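PDB 6AU1: putative hemin storage protein from Bordetella bronchiseptica, which cleaves deacetylated poly-beta-1,6-N-acetylglucosamine and can disrupt biofilms through its glycoside hydrolase domain, the part of PgaB (BpsB) held in this chain. Local coordinates for residues A[177-182]-A[199-204]; A[130-135]-A[206-211]. All blocks are in the same frame, centred on the assembly; numbering follows the deposited sequence.

Interaction 1 of 2, residues A[177-182]-A[199-204]; sequences ATYQGW and QQWSKG
Trp201 meets Tyr179 edge-on: its indole NE1 stands over the centre of the phenol ring, 3.1 Å above the plane. This is a T-shaped pair, ring centroids 4.3 Å apart and planes at 83°, with the five-membered ring supplying the edge. The indole leaves helix 195-223 with CG anti to the backbone N (chi1 -174°), which swings NE1 across to helix 173-181. Next to NE1, Trp201 CD1 lies 4.0 Å from Trp182 CZ3, and the indole also packs on Ile188, Ile191 and Arg192 of helix 188-193. One turn on, Gly204 offers bare backbone to the second indole. Its CA makes an off-centre CH-pi contact with the six-membered ring of Trp182, 4.2 Å from the centroid, and its carbonyl C comes within 3.5 Å of Trp182 CH2. The Trp182 ring lies against its own helix end, with Tyr179 CD1 and Thr178 O over one face. Tyr179 OH is hydrogen-bonded to Asp170 O, which holds the far end of the phenol. The join is therefore mainly aromatic: the polarised N-H edge of Trp201 probably gains from the pi cloud of Tyr179, while Trp182 packs against helix backbone.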
loop_
_atom_site.group_PDB
_atom_site.type_symbol
_atom_site.label_atom_id
_atom_site.label_comp_id
_atom_site.label_asym_id
_atom_site.label_seq_id
_atom_site.Cartn_x
_atom_site.Cartn_y
_atom_site.Cartn_z
ATOM N N ALA A 177 23.253 7.387 -11.929
ATOM C CA ALA A 177 23.947 6.441 -12.802
ATOM C C ALA A 177 22.948 5.574 -13.554
ATOM O O ALA A 177 23.170 5.221 -14.716
ATOM C CB ALA A 177 24.914 5.577 -12.002
ATOM N N THR A 178 21.841 5.242 -12.894
ATOM C CA THR A 178 20.792 4.450 -13.529
ATOM C C THR A 178 20.107 5.239 -14.654
ATOM O O THR A 178 19.830 4.686 -15.719
ATOM C CB THR A 178 19.740 3.982 -12.503
ATOM O OG1 THR A 178 20.383 3.204 -11.483
ATOM C CG2 THR A 178 18.672 3.139 -13.178
ATOM N N TYR A 179 19.841 6.525 -14.420
ATOM C CA TYR A 179 19.220 7.367 -15.445
ATOM C C TYR A 179 20.123 7.474 -16.665
ATOM O O TYR A 179 19.642 7.524 -17.793
ATOM C CB TYR A 179 18.910 8.773 -14.912
ATOM C CG TYR A 179 18.147 8.794 -13.608
ATOM C CD1 TYR A 179 17.241 7.787 -13.283
ATOM C CD2 TYR A 179 18.343 9.821 -12.692
ATOM C CE1 TYR A 179 16.547 7.807 -12.067
ATOM C CE2 TYR A 179 17.660 9.850 -11.483
ATOM C CZ TYR A 179 16.766 8.851 -11.177
ATOM O OH TYR A 179 16.104 8.907 -9.968
ATOM N N GLN A 180 21.431 7.506 -16.430
ATOM C CA GLN A 180 22.402 7.585 -17.520
ATOM C C GLN A 180 22.265 6.334 -18.379
ATOM O O GLN A 180 22.315 6.394 -19.615
ATOM C CB GLN A 180 23.816 7.736 -16.957
ATOM C CG GLN A 180 24.902 7.998 -17.984
ATOM C CD GLN A 180 26.212 8.401 -17.326
ATOM O OE1 GLN A 180 26.546 7.928 -16.240
ATOM N NE2 GLN A 180 26.950 9.290 -17.975
ATOM N N GLY A 181 22.056 5.205 -17.708
ATOM C CA GLY A 181 21.778 3.948 -18.373
ATOM C C GLY A 181 20.530 3.970 -19.237
ATOM O O GLY A 181 20.434 3.205 -20.196
ATOM N N TRP A 182 19.577 4.842 -18.914
ATOM C CA TRP A 182 18.352 4.954 -19.703
ATOM C C TRP A 182 18.529 5.897 -20.886
ATOM O O TRP A 182 17.594 6.108 -21.653
ATOM C CB TRP A 182 17.178 5.468 -18.860
ATOM C CG TRP A 182 16.820 4.665 -17.637
ATOM C CD1 TRP A 182 17.209 3.393 -17.333
ATOM C CD2 TRP A 182 15.987 5.101 -16.557
ATOM N NE1 TRP A 182 16.668 3.008 -16.121
ATOM C CE2 TRP A 182 15.916 4.041 -15.623
ATOM C CE3 TRP A 182 15.292 6.285 -16.290
ATOM C CZ2 TRP A 182 15.176 4.130 -14.445
ATOM C CZ3 TRP A 182 14.565 6.379 -15.116
ATOM C CH2 TRP A 182 14.511 5.306 -14.202
ATOM N N GLN A 199 9.399 13.884 -19.319
ATOM C CA GLN A 199 8.372 12.863 -19.531
ATOM C C GLN A 199 8.968 11.455 -19.526
ATOM O O GLN A 199 8.420 10.539 -18.908
ATOM C CB GLN A 199 7.634 13.124 -20.854
ATOM C CG GLN A 199 6.925 11.913 -21.440
ATOM C CD GLN A 199 5.685 11.526 -20.662
ATOM O OE1 GLN A 199 5.185 12.298 -19.843
ATOM N NE2 GLN A 199 5.179 10.320 -20.914
ATOM N N GLN A 200 10.090 11.283 -20.214
ATOM C CA GLN A 200 10.748 9.980 -20.285
ATOM C C GLN A 200 11.234 9.548 -18.916
ATOM O O GLN A 200 11.150 8.369 -18.545
ATOM C CB GLN A 200 11.921 10.026 -21.267
ATOM C CG GLN A 200 11.488 10.154 -22.715
ATOM C CD GLN A 200 12.656 10.442 -23.633
ATOM O OE1 GLN A 200 13.784 10.632 -23.175
ATOM N NE2 GLN A 200 12.395 10.469 -24.933
ATOM N N TRP A 201 11.746 10.515 -18.166
ATOM C CA TRP A 201 12.252 10.266 -16.824
ATOM C C TRP A 201 11.126 9.847 -15.879
ATOM O O TRP A 201 11.271 8.874 -15.118
ATOM C CB TRP A 201 12.967 11.515 -16.303
ATOM C CG TRP A 201 13.659 11.340 -14.971
ATOM C CD1 TRP A 201 14.533 10.352 -14.623
ATOM C CD2 TRP A 201 13.566 12.215 -13.839
ATOM N NE1 TRP A 201 14.970 10.544 -13.329
ATOM C CE2 TRP A 201 14.394 11.683 -12.830
ATOM C CE3 TRP A 201 12.865 13.400 -13.586
ATOM C CZ2 TRP A 201 14.535 12.290 -11.579
ATOM C CZ3 TRP A 201 12.996 13.999 -12.335
ATOM C CH2 TRP A 201 13.830 13.447 -11.352
ATOM N N SER A 202 10.008 10.571 -15.930
ATOM C CA SER A 202 8.836 10.221 -15.129
ATOM C C SER A 202 8.383 8.786 -15.406
ATOM O O SER A 202 8.210 7.998 -14.475
ATOM C CB SER A 202 7.682 11.191 -15.392
ATOM O OG SER A 202 6.501 10.767 -14.724
ATOM N N LYS A 203 8.214 8.446 -16.681
ATOM C CA LYS A 203 7.767 7.101 -17.056
ATOM C C LYS A 203 8.792 6.044 -16.658
ATOM O O LYS A 203 8.428 4.946 -16.231
ATOM C CB LYS A 203 7.485 7.028 -18.555
ATOM C CG LYS A 203 6.187 7.712 -18.952
ATOM C CD LYS A 203 4.999 7.027 -18.279
ATOM C CE LYS A 203 3.672 7.604 -18.748
ATOM N NZ LYS A 203 2.513 6.863 -18.166
ATOM N N GLY A 204 10.073 6.384 -16.786
ATOM C CA GLY A 204 11.144 5.482 -16.407
ATOM C C GLY A 204 11.119 5.140 -14.924
ATOM O O GLY A 204 11.298 3.975 -14.536
#

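Interaction 2 of 2, residues A[130-135]-A[206-211]; sequences LSPFHP and IRYLID
Tyr208 projects from helix 195-223 into a notch formed by Pro132 and Phe133, in the loop that leads into helix 135-151. Its phenol and the Phe133 ring form an offset stack, centroids 4.1 Å apart and planes inclined by 15°. The slip between them puts Phe133 CE1 over the centre of the tyrosine, 3.4 Å above its plane, whereas Tyr208 CE2 sits over the rim of the phenylalanine. Pro132 borders the rim of the phenol: its CB is 4.0 Å from Tyr208 CE2, and its carbonyl lies at the ring edge. There Tyr208 OH donates a 2.9 Å hydrogen bond to Pro132 O, arriving above the carbonyl plane (41° out of it). With chi1 at -170°, the tyrosine extends away from its helix far enough for the hydroxyl to reach this carbonyl. Stack and bond together fix both the tilt and the depth of the ring. Beside it, the proline ring is a smaller bump, its CG touching Leu209 CD2 at 4.0 Å; Leu209 in turn packs on Arg233 of strand 230-235. On the same side of the phenol as Phe133, Thr178 of helix 173-181 touches both rings. The loop keeps its shape through a type I turn from Ser131 to His134, closed by His134 N to Ser131 O, and through an ST turn in which Ser131 OG accepts from Phe133 N. The arrangement is a type I turn that runs into the His134 N-cap of helix 135-151, with an aromatic side chain of a neighbouring helix packed on it, joining the loop after strand 89-94 to the outer helices of this TIM-barrel glycoside hydrolase domain.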
loop_
_atom_site.group_PDB
_atom_site.type_symbol
_atom_site.label_atom_id
_atom_site.label_comp_id
_atom_site.label_asym_id
_atom_site.label_seq_id
_atom_site.Cartn_x
_atom_site.Cartn_y
_atom_site.Cartn_z
ATOM N N LEU A 130 14.191 3.847 1.531
ATOM C CA LEU A 130 15.475 3.391 1.013
ATOM C C LEU A 130 15.494 3.608 -0.498
ATOM O O LEU A 130 14.449 3.548 -1.154
ATOM C CB LEU A 130 15.713 1.915 1.353
ATOM C CG LEU A 130 15.948 1.630 2.840
ATOM C CD1 LEU A 130 15.994 0.127 3.083
ATOM C CD2 LEU A 130 17.251 2.294 3.275
ATOM N N SER A 131 16.674 3.874 -1.051
ATOM C CA SER A 131 16.816 4.009 -2.498
ATOM C C SER A 131 16.858 2.660 -3.205
ATOM O O SER A 131 17.797 1.888 -3.016
ATOM C CB SER A 131 18.086 4.779 -2.847
ATOM O OG SER A 131 18.231 4.852 -4.259
ATOM N N PRO A 132 15.856 2.373 -4.049
ATOM C CA PRO A 132 15.890 1.086 -4.752
ATOM C C PRO A 132 16.947 1.068 -5.860
ATOM O O PRO A 132 17.140 0.035 -6.494
ATOM C CB PRO A 132 14.475 0.966 -5.330
ATOM C CG PRO A 132 14.073 2.396 -5.573
ATOM C CD PRO A 132 14.686 3.186 -4.430
ATOM N N PHE A 133 17.619 2.198 -6.079
ATOM C CA PHE A 133 18.738 2.260 -7.018
ATOM C C PHE A 133 20.074 1.841 -6.389
ATOM O O PHE A 133 21.044 1.584 -7.104
ATOM C CB PHE A 133 18.859 3.681 -7.594
ATOM C CG PHE A 133 17.628 4.137 -8.328
ATOM C CD1 PHE A 133 17.441 3.806 -9.666
ATOM C CD2 PHE A 133 16.653 4.878 -7.682
ATOM C CE1 PHE A 133 16.305 4.216 -10.353
ATOM C CE2 PHE A 133 15.515 5.292 -8.357
ATOM C CZ PHE A 133 15.340 4.957 -9.694
ATOM N N HIS A 134 20.128 1.780 -5.059
ATOM C CA HIS A 134 21.350 1.379 -4.363
ATOM C C HIS A 134 21.367 -0.137 -4.171
ATOM O O HIS A 134 20.422 -0.702 -3.630
ATOM C CB HIS A 134 21.458 2.078 -3.007
ATOM C CG HIS A 134 22.834 2.032 -2.419
ATOM N ND1 HIS A 134 23.386 0.881 -1.898
ATOM C CD2 HIS A 134 23.774 2.998 -2.277
ATOM C CE1 HIS A 134 24.606 1.139 -1.461
ATOM N NE2 HIS A 134 24.867 2.416 -1.682
ATOM N N PRO A 135 22.435 -0.802 -4.636
ATOM C CA PRO A 135 22.498 -2.267 -4.575
ATOM C C PRO A 135 22.369 -2.840 -3.162
ATOM O O PRO A 135 21.801 -3.926 -3.020
ATOM C CB PRO A 135 23.877 -2.591 -5.166
ATOM C CG PRO A 135 24.635 -1.294 -5.152
ATOM C CD PRO A 135 23.609 -0.225 -5.312
ATOM N N ILE A 206 8.516 5.325 -12.926
ATOM C CA ILE A 206 7.304 4.535 -12.690
ATOM C C ILE A 206 7.575 3.068 -12.986
ATOM O O ILE A 206 7.254 2.194 -12.168
ATOM C CB ILE A 206 6.123 5.046 -13.537
ATOM C CG1 ILE A 206 5.636 6.393 -12.978
ATOM C CG2 ILE A 206 4.975 4.002 -13.607
ATOM C CD1 ILE A 206 4.793 7.237 -13.981
ATOM N N ARG A 207 8.204 2.799 -14.125
ATOM C CA ARG A 207 8.492 1.422 -14.514
ATOM C C ARG A 207 9.557 0.798 -13.617
ATOM O O ARG A 207 9.499 -0.404 -13.325
ATOM C CB ARG A 207 8.914 1.363 -15.981
ATOM C CG ARG A 207 7.748 1.605 -16.916
ATOM C CD ARG A 207 8.112 1.350 -18.369
ATOM N NE ARG A 207 7.033 1.743 -19.272
ATOM C CZ ARG A 207 7.040 2.851 -20.007
ATOM N NH1 ARG A 207 8.079 3.675 -19.954
ATOM N NH2 ARG A 207 6.015 3.131 -20.800
ATOM N N TYR A 208 10.523 1.601 -13.172
ATOM C CA TYR A 208 11.566 1.078 -12.292
ATOM C C TYR A 208 10.974 0.567 -10.972
ATOM O O TYR A 208 11.316 -0.536 -10.515
ATOM C CB TYR A 208 12.636 2.139 -12.010
ATOM C CG TYR A 208 13.850 1.580 -11.301
ATOM C CD1 TYR A 208 14.912 1.046 -12.018
ATOM C CD2 TYR A 208 13.923 1.570 -9.907
ATOM C CE1 TYR A 208 16.018 0.535 -11.380
ATOM C CE2 TYR A 208 15.021 1.055 -9.259
ATOM C CZ TYR A 208 16.068 0.537 -9.996
ATOM O OH TYR A 208 17.177 0.021 -9.359
ATOM N N LEU A 209 10.106 1.365 -10.353
ATOM C CA LEU A 209 9.460 0.938 -9.104
ATOM C C LEU A 209 8.598 -0.294 -9.330
ATOM O O LEU A 209 8.588 -1.213 -8.502
ATOM C CB LEU A 209 8.608 2.063 -8.504
ATOM C CG LEU A 209 9.389 3.259 -7.955
ATOM C CD1 LEU A 209 8.413 4.347 -7.460
ATOM C CD2 LEU A 209 10.342 2.817 -6.833
ATOM N N ILE A 210 7.871 -0.326 -10.448
ATOM C CA ILE A 210 7.053 -1.502 -10.739
ATOM C C ILE A 210 7.926 -2.747 -10.897
ATOM O O ILE A 210 7.617 -3.806 -10.336
ATOM C CB ILE A 210 6.206 -1.305 -11.999
ATOM C CG1 ILE A 210 5.120 -0.248 -11.741
ATOM C CG2 ILE A 210 5.584 -2.630 -12.440
ATOM C CD1 ILE A 210 4.357 0.210 -13.014
ATOM N N ASP A 211 9.016 -2.616 -11.652
ATOM C CA ASP A 211 9.919 -3.740 -11.873
ATOM C C ASP A 211 10.495 -4.219 -10.549
ATOM O O ASP A 211 10.654 -5.428 -10.338
ATOM C CB ASP A 211 11.041 -3.363 -12.843
ATOM C CG ASP A 211 10.560 -3.276 -14.274
ATOM O OD1 ASP A 211 9.441 -3.769 -14.553
ATOM O OD2 ASP A 211 11.298 -2.723 -15.120
#

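How the interactions relate
From the N terminus, the chain leaves barrel strand 89-94 and reaches 130-135, the first half of interaction 2. Helix 135-151, strand 156-159 and helix 173-181 follow, the last carrying 177-182. A short loop and helix 188-193 lead into helix 195-223, whose 199-204 closes interaction 1, the small inner loop; 206-211, further along the same helix, then closes the 70-residue loop of interaction 2 around it. The two contacts, centres about 11 Å apart, join directly: Tyr179 meets Phe133 edge-to-face, and Trp182 CZ2 lies 3.9 Å from Tyr208 CD1. Helix 195-223 is thus tied to both helix 173-181 and the loop before helix 135-151 on one flank of the barrel.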